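Local coordinates for Cas13d (uncultured Ruminococcus sp, PDB 6IV9), which binds a CRISPR RNA and probably uses its two HEPN domains in CRISPR RNA maturation and target RNA cleavage, at residues K405-L410 / E459-H464; G211-R216 / R276-L281; K61-S66 / M70-F75. The protein carries 2 engineered substitutions. All blocks are in the same frame, centred on the assembly; numbering follows the deposited sequence.

Interaction 1. Residues K405-L410 / E459-H464. With nucleotides of chain B.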
loop_
_atom_site.group_PDB
_atom_site.type_symbol
_atom_site.label_atom_id
_atom_site.label_comp_id
_atom_site.label_asym_id
_atom_site.label_seq_id
_atom_site.Cartn_x
_atom_site.Cartn_y
_atom_site.Cartn_z
ATOM N N LYS A 405 15.109 -19.115 4.263
ATOM C CA LYS A 405 15.653 -18.735 2.937
ATOM C C LYS A 405 16.225 -19.986 2.270
ATOM O O LYS A 405 15.957 -20.216 1.118
ATOM C CB LYS A 405 16.757 -17.689 3.090
ATOM C CG LYS A 405 16.300 -16.245 3.179
ATOM C CD LYS A 405 17.414 -15.250 3.123
ATOM C CE LYS A 405 16.952 -13.835 2.879
ATOM N NZ LYS A 405 16.201 -13.286 4.028
ATOM N N LEU A 406 16.969 -20.778 3.027
ATOM C CA LEU A 406 17.564 -22.007 2.459
ATOM C C LEU A 406 16.461 -22.963 2.013
ATOM O O LEU A 406 16.558 -23.469 0.930
ATOM C CB LEU A 406 18.459 -22.639 3.525
ATOM C CG LEU A 406 19.709 -21.832 3.837
ATOM C CD1 LEU A 406 20.350 -22.269 5.134
ATOM C CD2 LEU A 406 20.688 -21.908 2.690
ATOM N N MET A 407 15.444 -23.166 2.836
ATOM C CA MET A 407 14.335 -24.079 2.484
ATOM C C MET A 407 13.575 -23.541 1.269
ATOM O O MET A 407 13.347 -24.290 0.352
ATOM C CB MET A 407 13.381 -24.228 3.668
ATOM C CG MET A 407 13.998 -24.917 4.862
ATOM S SD MET A 407 12.927 -24.964 6.302
ATOM C CE MET A 407 13.778 -26.157 7.327
ATOM N N ASP A 408 13.254 -22.253 1.271
ATOM C CA ASP A 408 12.522 -21.603 0.159
ATOM C C ASP A 408 13.359 -21.704 -1.122
ATOM O O ASP A 408 12.799 -21.948 -2.163
ATOM C CB ASP A 408 12.177 -20.157 0.513
ATOM C CG ASP A 408 11.090 -20.016 1.567
ATOM O OD1 ASP A 408 10.584 -21.029 2.020
ATOM O OD2 ASP A 408 10.749 -18.898 1.901
ATOM N N PHE A 409 14.670 -21.536 -1.010
ATOM C CA PHE A 409 15.549 -21.594 -2.198
ATOM C C PHE A 409 15.498 -22.976 -2.855
ATOM O O PHE A 409 15.452 -23.031 -4.056
ATOM C CB PHE A 409 16.980 -21.218 -1.845
ATOM C CG PHE A 409 17.862 -21.138 -3.058
ATOM C CD1 PHE A 409 17.777 -20.068 -3.927
ATOM C CD2 PHE A 409 18.742 -22.156 -3.359
ATOM C CE1 PHE A 409 18.588 -19.993 -5.044
ATOM C CE2 PHE A 409 19.542 -22.088 -4.484
ATOM C CZ PHE A 409 19.464 -21.008 -5.319
ATOM N N LEU A 410 15.514 -24.039 -2.064
ATOM C CA LEU A 410 15.453 -25.402 -2.637
ATOM C C LEU A 410 14.128 -25.568 -3.380
ATOM O O LEU A 410 14.135 -26.087 -4.464
ATOM C CB LEU A 410 15.507 -26.404 -1.491
ATOM C CG LEU A 410 16.846 -26.552 -0.786
ATOM C CD1 LEU A 410 16.755 -27.645 0.255
ATOM C CD2 LEU A 410 17.947 -26.853 -1.778
ATOM N N GLU A 459 16.443 -31.506 6.816
ATOM C CA GLU A 459 17.116 -31.921 8.071
ATOM C C GLU A 459 18.565 -31.439 8.033
ATOM O O GLU A 459 19.060 -30.980 9.044
ATOM C CB GLU A 459 17.024 -33.433 8.244
ATOM C CG GLU A 459 16.081 -33.833 9.352
ATOM C CD GLU A 459 15.144 -34.984 9.055
ATOM O OE1 GLU A 459 15.541 -35.897 8.311
ATOM O OE2 GLU A 459 14.021 -34.967 9.588
ATOM N N ASN A 460 19.192 -31.536 6.873
ATOM C CA ASN A 460 20.597 -31.096 6.720
ATOM C C ASN A 460 20.689 -29.599 7.019
ATOM O O ASN A 460 21.597 -29.188 7.725
ATOM C CB ASN A 460 21.089 -31.355 5.300
ATOM C CG ASN A 460 22.573 -31.112 5.164
ATOM O OD1 ASN A 460 23.320 -31.350 6.094
ATOM N ND2 ASN A 460 23.005 -30.625 4.020
ATOM N N ILE A 461 19.751 -28.818 6.493
ATOM C CA ILE A 461 19.786 -27.353 6.725
ATOM C C ILE A 461 19.656 -27.093 8.221
ATOM O O ILE A 461 20.440 -26.337 8.731
ATOM C CB ILE A 461 18.622 -26.670 5.991
ATOM C CG1 ILE A 461 18.841 -26.571 4.485
ATOM C CG2 ILE A 461 18.349 -25.316 6.608
ATOM C CD1 ILE A 461 17.601 -26.265 3.724
ATOM N N ALA A 462 18.713 -27.757 8.876
ATOM C CA ALA A 462 18.448 -27.568 10.321
ATOM C C ALA A 462 19.697 -27.914 11.136
ATOM O O ALA A 462 19.952 -27.240 12.106
ATOM C CB ALA A 462 17.267 -28.386 10.744
ATOM N N ASP A 463 20.444 -28.924 10.709
ATOM C CA ASP A 463 21.707 -29.371 11.357
ATOM C C ASP A 463 22.771 -28.273 11.266
ATOM O O ASP A 463 23.666 -28.262 12.085
ATOM C CB ASP A 463 22.232 -30.660 10.730
ATOM C CG ASP A 463 21.455 -31.902 11.117
ATOM O OD1 ASP A 463 20.609 -31.814 12.009
ATOM O OD2 ASP A 463 21.713 -32.941 10.522
ATOM N N HIS A 464 22.710 -27.433 10.244
ATOM C CA HIS A 464 23.743 -26.379 10.103
ATOM C C HIS A 464 23.252 -25.054 10.665
ATOM O O HIS A 464 24.026 -24.121 10.668
ATOM C CB HIS A 464 24.104 -26.177 8.637
ATOM C CG HIS A 464 24.945 -27.252 8.052
ATOM N ND1 HIS A 464 24.433 -28.442 7.663
ATOM C CD2 HIS A 464 26.255 -27.301 7.778
ATOM C CE1 HIS A 464 25.386 -29.187 7.175
ATOM N NE2 HIS A 464 26.502 -28.511 7.227
ATOM P P A B 44 20.628 -12.124 4.161
ATOM O OP1 A B 44 20.486 -13.581 3.988
ATOM O OP2 A B 44 19.544 -11.430 4.930
ATOM O "O5'" A B 44 21.994 -11.571 4.784
ATOM C "C5'" A B 44 23.251 -12.254 4.441
ATOM C "C4'" A B 44 24.339 -11.923 5.433
ATOM O "O4'" A B 44 24.690 -10.515 5.365
ATOM C "C3'" A B 44 23.918 -12.174 6.884
ATOM O "O3'" A B 44 25.030 -12.626 7.668
ATOM C "C2'" A B 44 23.440 -10.805 7.318
ATOM O "O2'" A B 44 23.545 -10.572 8.697
ATOM C "C1'" A B 44 24.444 -9.911 6.624
ATOM N N9 A B 44 23.930 -8.575 6.374
ATOM C C8 A B 44 22.701 -8.176 5.891
ATOM N N7 A B 44 22.592 -6.880 5.736
ATOM C C5 A B 44 23.832 -6.395 6.131
ATOM C C6 A B 44 24.361 -5.105 6.180
ATOM N N6 A B 44 23.670 -4.019 5.838
ATOM N N1 A B 44 25.634 -4.959 6.619
ATOM C C2 A B 44 26.327 -6.055 6.954
ATOM N N3 A B 44 25.940 -7.329 6.936
ATOM C C4 A B 44 24.667 -7.429 6.515
#

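Interaction 2. Residues G211-R216 / R276-L281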
loop_
_atom_site.group_PDB
_atom_site.type_symbol
_atom_site.label_atom_id
_atom_site.label_comp_id
_atom_site.label_asym_id
_atom_site.label_seq_id
_atom_site.Cartn_x
_atom_site.Cartn_y
_atom_site.Cartn_z
ATOM N N GLY A 211 2.664 22.716 -0.628
ATOM C CA GLY A 211 1.873 23.333 -1.709
ATOM C C GLY A 211 2.636 24.343 -2.546
ATOM O O GLY A 211 2.284 24.503 -3.701
ATOM N N TYR A 212 3.595 25.054 -1.959
ATOM C CA TYR A 212 4.335 26.113 -2.689
ATOM C C TYR A 212 5.590 25.571 -3.373
ATOM O O TYR A 212 6.296 26.361 -3.973
ATOM C CB TYR A 212 4.703 27.267 -1.760
ATOM C CG TYR A 212 3.549 28.133 -1.337
ATOM C CD1 TYR A 212 2.477 28.356 -2.174
ATOM C CD2 TYR A 212 3.534 28.729 -0.093
ATOM C CE1 TYR A 212 1.411 29.148 -1.789
ATOM C CE2 TYR A 212 2.475 29.520 0.311
ATOM C CZ TYR A 212 1.411 29.732 -0.539
ATOM O OH TYR A 212 0.372 30.523 -0.135
ATOM N N LEU A 213 5.887 24.289 -3.209
ATOM C CA LEU A 213 7.062 23.699 -3.890
ATOM C C LEU A 213 6.707 23.450 -5.354
ATOM O O LEU A 213 5.551 23.267 -5.645
ATOM C CB LEU A 213 7.446 22.378 -3.226
ATOM C CG LEU A 213 7.914 22.458 -1.781
ATOM C CD1 LEU A 213 8.171 21.076 -1.228
ATOM C CD2 LEU A 213 9.156 23.306 -1.656
ATOM N N SER A 214 7.694 23.494 -6.216
ATOM C CA SER A 214 7.407 23.129 -7.609
ATOM C C SER A 214 8.626 22.403 -8.148
ATOM O O SER A 214 9.720 22.935 -8.001
ATOM C CB SER A 214 7.073 24.319 -8.430
ATOM O OG SER A 214 6.981 23.937 -9.782
ATOM N N ALA A 215 8.407 21.306 -8.872
ATOM C CA ALA A 215 9.499 20.525 -9.490
ATOM C C ALA A 215 10.080 21.313 -10.665
ATOM O O ALA A 215 11.057 20.891 -11.214
ATOM C CB ALA A 215 9.027 19.167 -9.918
ATOM N N ARG A 216 9.439 22.411 -11.031
ATOM C CA ARG A 216 9.888 23.257 -12.156
ATOM C C ARG A 216 10.904 24.284 -11.654
ATOM O O ARG A 216 11.430 25.030 -12.461
ATOM C CB ARG A 216 8.687 23.881 -12.863
ATOM C CG ARG A 216 7.985 22.913 -13.802
ATOM C CD ARG A 216 6.645 23.362 -14.325
ATOM N NE ARG A 216 5.696 23.550 -13.247
ATOM C CZ ARG A 216 5.367 22.629 -12.353
ATOM N NH1 ARG A 216 5.857 21.408 -12.444
ATOM N NH2 ARG A 216 4.553 22.937 -11.366
ATOM N N ARG A 276 19.152 17.127 -2.304
ATOM C CA ARG A 276 18.487 15.816 -2.509
ATOM C C ARG A 276 17.133 15.808 -1.796
ATOM O O ARG A 276 16.190 15.375 -2.384
ATOM C CB ARG A 276 19.375 14.685 -1.988
ATOM C CG ARG A 276 20.612 14.436 -2.831
ATOM C CD ARG A 276 21.248 13.111 -2.532
ATOM N NE ARG A 276 21.729 13.049 -1.176
ATOM C CZ ARG A 276 22.963 13.340 -0.799
ATOM N NH1 ARG A 276 23.828 13.825 -1.666
ATOM N NH2 ARG A 276 23.328 13.131 0.448
ATOM N N VAL A 277 17.078 16.302 -0.566
ATOM C CA VAL A 277 15.800 16.348 0.197
ATOM C C VAL A 277 14.814 17.262 -0.527
ATOM O O VAL A 277 13.673 16.887 -0.675
ATOM C CB VAL A 277 16.020 16.783 1.656
ATOM C CG1 VAL A 277 14.709 16.948 2.383
ATOM C CG2 VAL A 277 16.905 15.811 2.386
ATOM N N TYR A 278 15.293 18.399 -1.010
ATOM C CA TYR A 278 14.410 19.336 -1.731
ATOM C C TYR A 278 13.824 18.640 -2.965
ATOM O O TYR A 278 12.643 18.746 -3.187
ATOM C CB TYR A 278 15.212 20.546 -2.210
ATOM C CG TYR A 278 14.469 21.378 -3.216
ATOM C CD1 TYR A 278 13.309 22.031 -2.865
ATOM C CD2 TYR A 278 14.898 21.488 -4.522
ATOM C CE1 TYR A 278 12.601 22.782 -3.778
ATOM C CE2 TYR A 278 14.201 22.240 -5.447
ATOM C CZ TYR A 278 13.048 22.889 -5.074
ATOM O OH TYR A 278 12.345 23.632 -5.955
ATOM N N HIS A 279 14.651 17.928 -3.715
ATOM C CA HIS A 279 14.167 17.250 -4.939
ATOM C C HIS A 279 13.084 16.230 -4.578
ATOM O O HIS A 279 12.131 16.107 -5.320
ATOM C CB HIS A 279 15.342 16.590 -5.650
ATOM C CG HIS A 279 16.238 17.563 -6.333
ATOM N ND1 HIS A 279 17.503 17.258 -6.710
ATOM C CD2 HIS A 279 16.043 18.838 -6.698
ATOM C CE1 HIS A 279 18.044 18.294 -7.281
ATOM N NE2 HIS A 279 17.180 19.260 -7.286
ATOM N N MET A 280 13.282 15.497 -3.493
ATOM C CA MET A 280 12.289 14.484 -3.078
ATOM C C MET A 280 10.966 15.172 -2.736
ATOM O O MET A 280 9.956 14.754 -3.243
ATOM C CB MET A 280 12.815 13.696 -1.876
ATOM C CG MET A 280 14.022 12.851 -2.201
ATOM S SD MET A 280 14.852 12.059 -0.814
ATOM C CE MET A 280 13.703 10.746 -0.424
ATOM N N LEU A 281 11.007 16.235 -1.942
ATOM C CA LEU A 281 9.779 16.950 -1.528
ATOM C C LEU A 281 9.097 17.591 -2.733
ATOM O O LEU A 281 7.922 17.482 -2.853
ATOM C CB LEU A 281 10.161 18.022 -0.511
ATOM C CG LEU A 281 10.834 17.516 0.752
ATOM C CD1 LEU A 281 11.103 18.659 1.699
ATOM C CD2 LEU A 281 10.003 16.459 1.422
HETATM O O HOH W 1 9.981 25.092 -5.378
#

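Interaction 3. Residues K61-S66 / M70-F75. With nucleotides of chain B.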
loop_
_atom_site.group_PDB
_atom_site.type_symbol
_atom_site.label_atom_id
_atom_site.label_comp_id
_atom_site.label_asym_id
_atom_site.label_seq_id
_atom_site.Cartn_x
_atom_site.Cartn_y
_atom_site.Cartn_z
ATOM N N LYS A 61 -10.523 -16.158 -19.561
ATOM C CA LYS A 61 -9.995 -14.899 -18.986
ATOM C C LYS A 61 -10.863 -13.684 -19.309
ATOM O O LYS A 61 -11.144 -12.933 -18.416
ATOM C CB LYS A 61 -8.610 -14.639 -19.560
ATOM C CG LYS A 61 -7.866 -13.444 -19.002
ATOM C CD LYS A 61 -6.458 -13.417 -19.513
ATOM C CE LYS A 61 -5.718 -12.154 -19.168
ATOM N NZ LYS A 61 -5.401 -12.116 -17.734
ATOM N N SER A 62 -11.212 -13.514 -20.576
ATOM C CA SER A 62 -12.015 -12.331 -20.924
ATOM C C SER A 62 -12.740 -12.503 -22.260
ATOM O O SER A 62 -12.301 -13.277 -23.068
ATOM C CB SER A 62 -11.087 -11.160 -20.935
ATOM O OG SER A 62 -11.486 -10.184 -21.840
ATOM N N ILE A 63 -13.862 -11.819 -22.405
ATOM C CA ILE A 63 -14.528 -11.723 -23.727
ATOM C C ILE A 63 -14.450 -10.249 -24.123
ATOM O O ILE A 63 -15.145 -9.457 -23.546
ATOM C CB ILE A 63 -15.979 -12.213 -23.691
ATOM C CG1 ILE A 63 -16.082 -13.628 -23.133
ATOM C CG2 ILE A 63 -16.577 -12.105 -25.076
ATOM C CD1 ILE A 63 -17.477 -14.154 -23.097
ATOM N N LEU A 64 -13.581 -9.925 -25.060
ATOM C CA LEU A 64 -13.430 -8.538 -25.540
ATOM C C LEU A 64 -14.482 -8.299 -26.613
ATOM O O LEU A 64 -14.696 -9.181 -27.411
ATOM C CB LEU A 64 -12.007 -8.342 -26.050
ATOM C CG LEU A 64 -10.948 -8.609 -24.987
ATOM C CD1 LEU A 64 -9.568 -8.632 -25.580
ATOM C CD2 LEU A 64 -11.035 -7.594 -23.867
ATOM N N VAL A 65 -15.112 -7.135 -26.577
ATOM C CA VAL A 65 -16.210 -6.858 -27.531
ATOM C C VAL A 65 -15.880 -5.653 -28.398
ATOM O O VAL A 65 -15.427 -4.651 -27.892
ATOM C CB VAL A 65 -17.571 -6.671 -26.836
ATOM C CG1 VAL A 65 -18.681 -6.481 -27.842
ATOM C CG2 VAL A 65 -17.917 -7.789 -25.875
ATOM N N SER A 66 -16.075 -5.840 -29.688
ATOM C CA SER A 66 -16.007 -4.759 -30.694
ATOM C C SER A 66 -17.404 -4.642 -31.321
ATOM O O SER A 66 -18.311 -5.410 -30.960
ATOM C CB SER A 66 -14.975 -5.008 -31.726
ATOM O OG SER A 66 -15.515 -5.833 -32.729
ATOM N N MET A 70 -16.339 -10.504 -31.247
ATOM C CA MET A 70 -15.975 -10.777 -29.841
ATOM C C MET A 70 -14.688 -11.584 -29.896
ATOM O O MET A 70 -14.547 -12.384 -30.813
ATOM C CB MET A 70 -17.019 -11.616 -29.105
ATOM C CG MET A 70 -18.269 -10.883 -28.787
ATOM S SD MET A 70 -19.376 -11.872 -27.812
ATOM C CE MET A 70 -19.917 -13.098 -28.990
ATOM N N TYR A 71 -13.777 -11.318 -28.977
ATOM C CA TYR A 71 -12.520 -12.081 -28.898
ATOM C C TYR A 71 -12.487 -12.723 -27.521
ATOM O O TYR A 71 -12.544 -12.011 -26.557
ATOM C CB TYR A 71 -11.318 -11.177 -29.148
ATOM C CG TYR A 71 -11.405 -10.452 -30.458
ATOM C CD1 TYR A 71 -12.053 -9.242 -30.557
ATOM C CD2 TYR A 71 -10.879 -11.006 -31.600
ATOM C CE1 TYR A 71 -12.152 -8.583 -31.764
ATOM C CE2 TYR A 71 -10.969 -10.364 -32.817
ATOM C CZ TYR A 71 -11.613 -9.151 -32.898
ATOM O OH TYR A 71 -11.706 -8.526 -34.097
ATOM N N ILE A 72 -12.361 -14.033 -27.495
ATOM C CA ILE A 72 -12.339 -14.814 -26.239
ATOM C C ILE A 72 -10.889 -15.149 -25.906
ATOM O O ILE A 72 -10.199 -15.649 -26.759
ATOM C CB ILE A 72 -13.189 -16.075 -26.429
ATOM C CG1 ILE A 72 -14.642 -15.696 -26.708
ATOM C CG2 ILE A 72 -13.048 -17.003 -25.249
ATOM C CD1 ILE A 72 -15.583 -16.844 -26.759
ATOM N N THR A 73 -10.469 -14.864 -24.683
ATOM C CA THR A 73 -9.088 -15.185 -24.285
ATOM C C THR A 73 -9.115 -16.165 -23.115
ATOM O O THR A 73 -10.098 -16.234 -22.418
ATOM C CB THR A 73 -8.284 -13.945 -23.878
ATOM O OG1 THR A 73 -8.844 -13.421 -22.683
ATOM C CG2 THR A 73 -8.217 -12.881 -24.947
ATOM N N SER A 74 -8.044 -16.918 -22.976
ATOM C CA SER A 74 -7.873 -17.874 -21.862
ATOM C C SER A 74 -6.632 -17.468 -21.071
ATOM O O SER A 74 -5.889 -16.624 -21.511
ATOM C CB SER A 74 -7.810 -19.303 -22.317
ATOM O OG SER A 74 -6.617 -19.575 -23.005
ATOM N N PHE A 75 -6.459 -18.053 -19.905
ATOM C CA PHE A 75 -5.299 -17.658 -19.092
ATOM C C PHE A 75 -4.031 -18.357 -19.556
ATOM O O PHE A 75 -3.980 -19.557 -19.649
ATOM C CB PHE A 75 -5.521 -18.020 -17.628
ATOM C CG PHE A 75 -6.651 -17.280 -16.977
ATOM C CD1 PHE A 75 -6.462 -16.025 -16.445
ATOM C CD2 PHE A 75 -7.898 -17.857 -16.878
ATOM C CE1 PHE A 75 -7.503 -15.356 -15.833
ATOM C CE2 PHE A 75 -8.938 -17.188 -16.262
ATOM C CZ PHE A 75 -8.735 -15.936 -15.748
ATOM P P C B 30 -10.342 -12.621 -8.556
ATOM O OP1 C B 30 -10.945 -13.175 -7.372
ATOM O OP2 C B 30 -9.135 -11.779 -8.490
ATOM O "O5'" C B 30 -9.886 -13.771 -9.551
ATOM C "C5'" C B 30 -10.717 -14.916 -9.776
ATOM C "C4'" C B 30 -9.903 -16.009 -10.419
ATOM O "O4'" C B 30 -9.425 -15.601 -11.726
ATOM C "C3'" C B 30 -8.641 -16.482 -9.731
ATOM O "O3'" C B 30 -8.945 -17.278 -8.602
ATOM C "C2'" C B 30 -7.996 -17.289 -10.863
ATOM O "O2'" C B 30 -8.561 -18.588 -11.003
ATOM C "C1'" C B 30 -8.320 -16.405 -12.066
ATOM N N1 C B 30 -7.209 -15.538 -12.474
ATOM C C2 C B 30 -6.149 -16.176 -13.096
ATOM O O2 C B 30 -6.218 -17.403 -13.270
ATOM N N3 C B 30 -5.080 -15.449 -13.489
ATOM C C4 C B 30 -5.088 -14.121 -13.354
ATOM N N4 C B 30 -4.068 -13.448 -13.859
ATOM C C5 C B 30 -6.188 -13.432 -12.758
ATOM C C6 C B 30 -7.252 -14.173 -12.406
ATOM P P A B 29 -10.824 -6.633 -9.641
ATOM O OP1 A B 29 -9.417 -6.447 -9.598
ATOM O OP2 A B 29 -11.685 -5.947 -10.635
ATOM O "O5'" A B 29 -11.001 -8.212 -9.761
ATOM C "C5'" A B 29 -12.304 -8.795 -9.676
ATOM C "C4'" A B 29 -12.358 -9.974 -10.614
ATOM O "O4'" A B 29 -12.125 -9.479 -11.957
ATOM C "C3'" A B 29 -11.256 -11.003 -10.419
ATOM O "O3'" A B 29 -11.512 -11.843 -9.287
ATOM C "C2'" A B 29 -11.287 -11.698 -11.778
ATOM O "O2'" A B 29 -12.390 -12.595 -11.876
ATOM C "C1'" A B 29 -11.489 -10.489 -12.712
ATOM N N9 A B 29 -10.243 -9.958 -13.171
ATOM C C8 A B 29 -9.501 -8.918 -12.663
ATOM N N7 A B 29 -8.324 -8.805 -13.212
ATOM C C5 A B 29 -8.273 -9.849 -14.121
ATOM C C6 A B 29 -7.267 -10.303 -14.980
ATOM N N6 A B 29 -6.084 -9.708 -15.113
ATOM N N1 A B 29 -7.533 -11.392 -15.743
ATOM C C2 A B 29 -8.726 -11.973 -15.625
ATOM N N3 A B 29 -9.741 -11.653 -14.833
ATOM C C4 A B 29 -9.430 -10.591 -14.072
ATOM P P U B 23 -14.331 -9.430 -16.241
ATOM O OP1 U B 23 -13.866 -9.586 -17.630
ATOM O OP2 U B 23 -13.990 -10.394 -15.215
ATOM O "O5'" U B 23 -13.763 -8.006 -15.781
ATOM C "C5'" U B 23 -13.655 -7.616 -14.393
ATOM C "C4'" U B 23 -12.581 -6.533 -14.280
ATOM O "O4'" U B 23 -11.310 -7.173 -14.557
ATOM C "C3'" U B 23 -12.706 -5.421 -15.335
ATOM O "O3'" U B 23 -12.384 -4.172 -14.764
ATOM C "C2'" U B 23 -11.675 -5.790 -16.372
ATOM O "O2'" U B 23 -11.242 -4.705 -17.192
ATOM C "C1'" U B 23 -10.580 -6.428 -15.511
ATOM N N1 U B 23 -9.766 -7.354 -16.312
ATOM C C2 U B 23 -8.438 -7.039 -16.543
ATOM O O2 U B 23 -7.912 -6.055 -16.094
ATOM N N3 U B 23 -7.771 -7.912 -17.366
ATOM C C4 U B 23 -8.269 -9.015 -17.976
ATOM O O4 U B 23 -7.539 -9.680 -18.709
ATOM C C5 U B 23 -9.640 -9.295 -17.673
ATOM C C6 U B 23 -10.318 -8.480 -16.864
#

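Interaction 1. Residues K405-L410 / E459-H464
Ile461 meets Leu406, Met407 and Leu410 in a pair of packed, nearly antiparallel helices: the short axes of 405-410 and 459-464 run at 157° to each other and approach to 10.3 Å. That is a fairly wide spacing, bridged mainly by the branched side chain of Ile461, which supplies about half of the 203 Å² buried between the segments.

The direct contacts are apolar. The delta methyl of Ile461 takes in three residues of the facing helix. Its CD1 lies 3.7 Å from Leu406 CB and 4.0 Å from Met407 CG, and it meets Leu410 CD1 tip to tip at 3.8 Å. The two branches of Ile461 divide the work: CG1 sits anti to the carbonyl carbon (chi1 -75°) and carries CD1 to Leu410, while CG2 comes to 3.9 Å from Leu406 CD1. An alanine here would remove both branches and would probably leave a gap facing Leu406, Met407 and Leu410. Leu410 also rests on Phe454 and Phe458, and Leu406 on Leu344 of helix 338-347, which extends the apolar layer along and beside the pair.

Charged groups lie off this seam. Lys405 passes close to the bound RNA backbone, its CD 3.6 Å from OP1 of A44 of chain B, and its NZ makes a salt bridge with another phosphate of the RNA. Asp408 pairs with Arg380, and Glu459 with Arg390. Helix 400-418 thus packs on helix 436-464 through Leu406, Met407 and Leu410, while Lys405, off that seam, reaches the RNA phosphates.

Polar bonding inside 459-464 is local. His464 ND1 donates to Asn460 O over 2.9 Å with an almost straight N-H...O angle of 175°; the oxygen lies in the imidazole plane, whereas the nitrogen stands above the carbonyl plane.

Interaction 2. Residues G211-R216 / R276-L281
Tyr278 of helix 267-291 reaches across to Leu213 and Ser214 in the irregular segment 211-216, and the path of its side chain accounts for much of the contact. At CB the chain leaves the helix with CG anti to the backbone N (chi1 167°), a setting that brings the ring up to the loop although the CB bond itself runs beside it. Along the ring, CE1 meets Leu213 CD2 at 4.1 Å; the methyl lies at the edge, near the ring plane. Phe222 stacks on the same ring from outside the two segments.

At the tip, the OH has three neighbours. It is hydrogen-bonded to the backbone oxygen of Asn217, just past the loop segment, and it accepts a bond from water 1 at 2.8 Å, the water lying in the ring plane. This water in turn accepts from Ser214 N over 2.9 Å, which makes it a bridge from loop backbone to helix side chain. Ser214 O also lies near, 3.4 Å from Tyr278 OH and oblique to the ring.

The other methyl of Leu213 serves the next turn of the helix: its CD1 packs at 3.7 Å on Leu281 CB. The two leucine side chains cross, and the nearest CA pair, Leu213 and Leu281, is 7.6 Å apart. Leu281 is further covered by Phe245 of helix 232-251.

Beyond the contact, Ser214 OG accepts from Arg216 N over 3.2 Å at an angle of 159°, closing an ST turn that bends the loop just after the water-bridged residue. Taken together, this is loop-on-helix packing with a water-bridged tyrosine. Around Gln289, helix 267-291 runs into a sequence resembling the R-x4-H signature of HEPN nucleases, with alanine in the arginine's place, so the helix probably belongs to an HEPN domain.

Interaction 3. Residues K61-S66 / M70-F75
Phe75 lies between Lys61 and the RNA. Over one face of its ring is Lys61 CB, in a CH-pi contact 3.9 Å from the centroid and only 7° off the ring normal. Over the opposite face lies the base of C30 of chain B, whose C2 is 3.2 Å from Phe75 CE1. A29 of chain B approaches the ring obliquely through its C2.

Lys61 runs past the ring with CG anti to the backbone N (chi1 -175°) and bends only at its last torsion. This brings NZ to A29 N1 of chain B in a 3.0 Å hydrogen bond, while CE comes within 3.1 Å of U23 O4 of chain B; Asn79 OD1 takes a further bond from NZ. One lysine thus packs its CB on the aromatic face and bonds adenine N1 with its amine, consistent with a part in holding the RNA.

The backbone is an antiparallel hairpin with a classic beta bulge, in which Lys61 and Ser62 both face Thr73. Lys61 N donates to Thr73 O at 2.9 Å, the Ser62 N bond to the same oxygen being weak, and Thr73 N returns a bond to Ser62 O. Leu64 and Tyr71 form a hydrogen-bonded pair, each N 2.8 Å from the other's O. On the face carrying Ile63 and Val65, Ile63 CG2 lies 3.9 Å from Met70 SD, the two side chains pointing the same way.

Strand 60-65 is outermost in a four-stranded sheet, with strand 81-88 on the far side of 69-75. Ile72 leans on strand 105-110 of the second sheet, and Leu64 packs against Ile168 and Gln171 of helix 168-197.

Overall arrangement
From the N terminus the chain first makes interaction 3, the shortest closure, where only three residues separate the two segments of a hairpin. Interaction 2 follows, joining a loop after helix 168-197 to helix 267-291 and closing 59 intervening residues, 34 of them helical. Interaction 1 comes last, linking helices 400-418 and 436-464 around 48 residues that are almost all helical. The three are in series: none nests in or crosses another. Their centres stand 44 to 47 Å apart without touching. Interaction 3 meets the RNA directly and interaction 1 has Lys405 of its first segment beside it, whereas interaction 2 comes no nearer than about 17 Å to it, measured between nearest atoms.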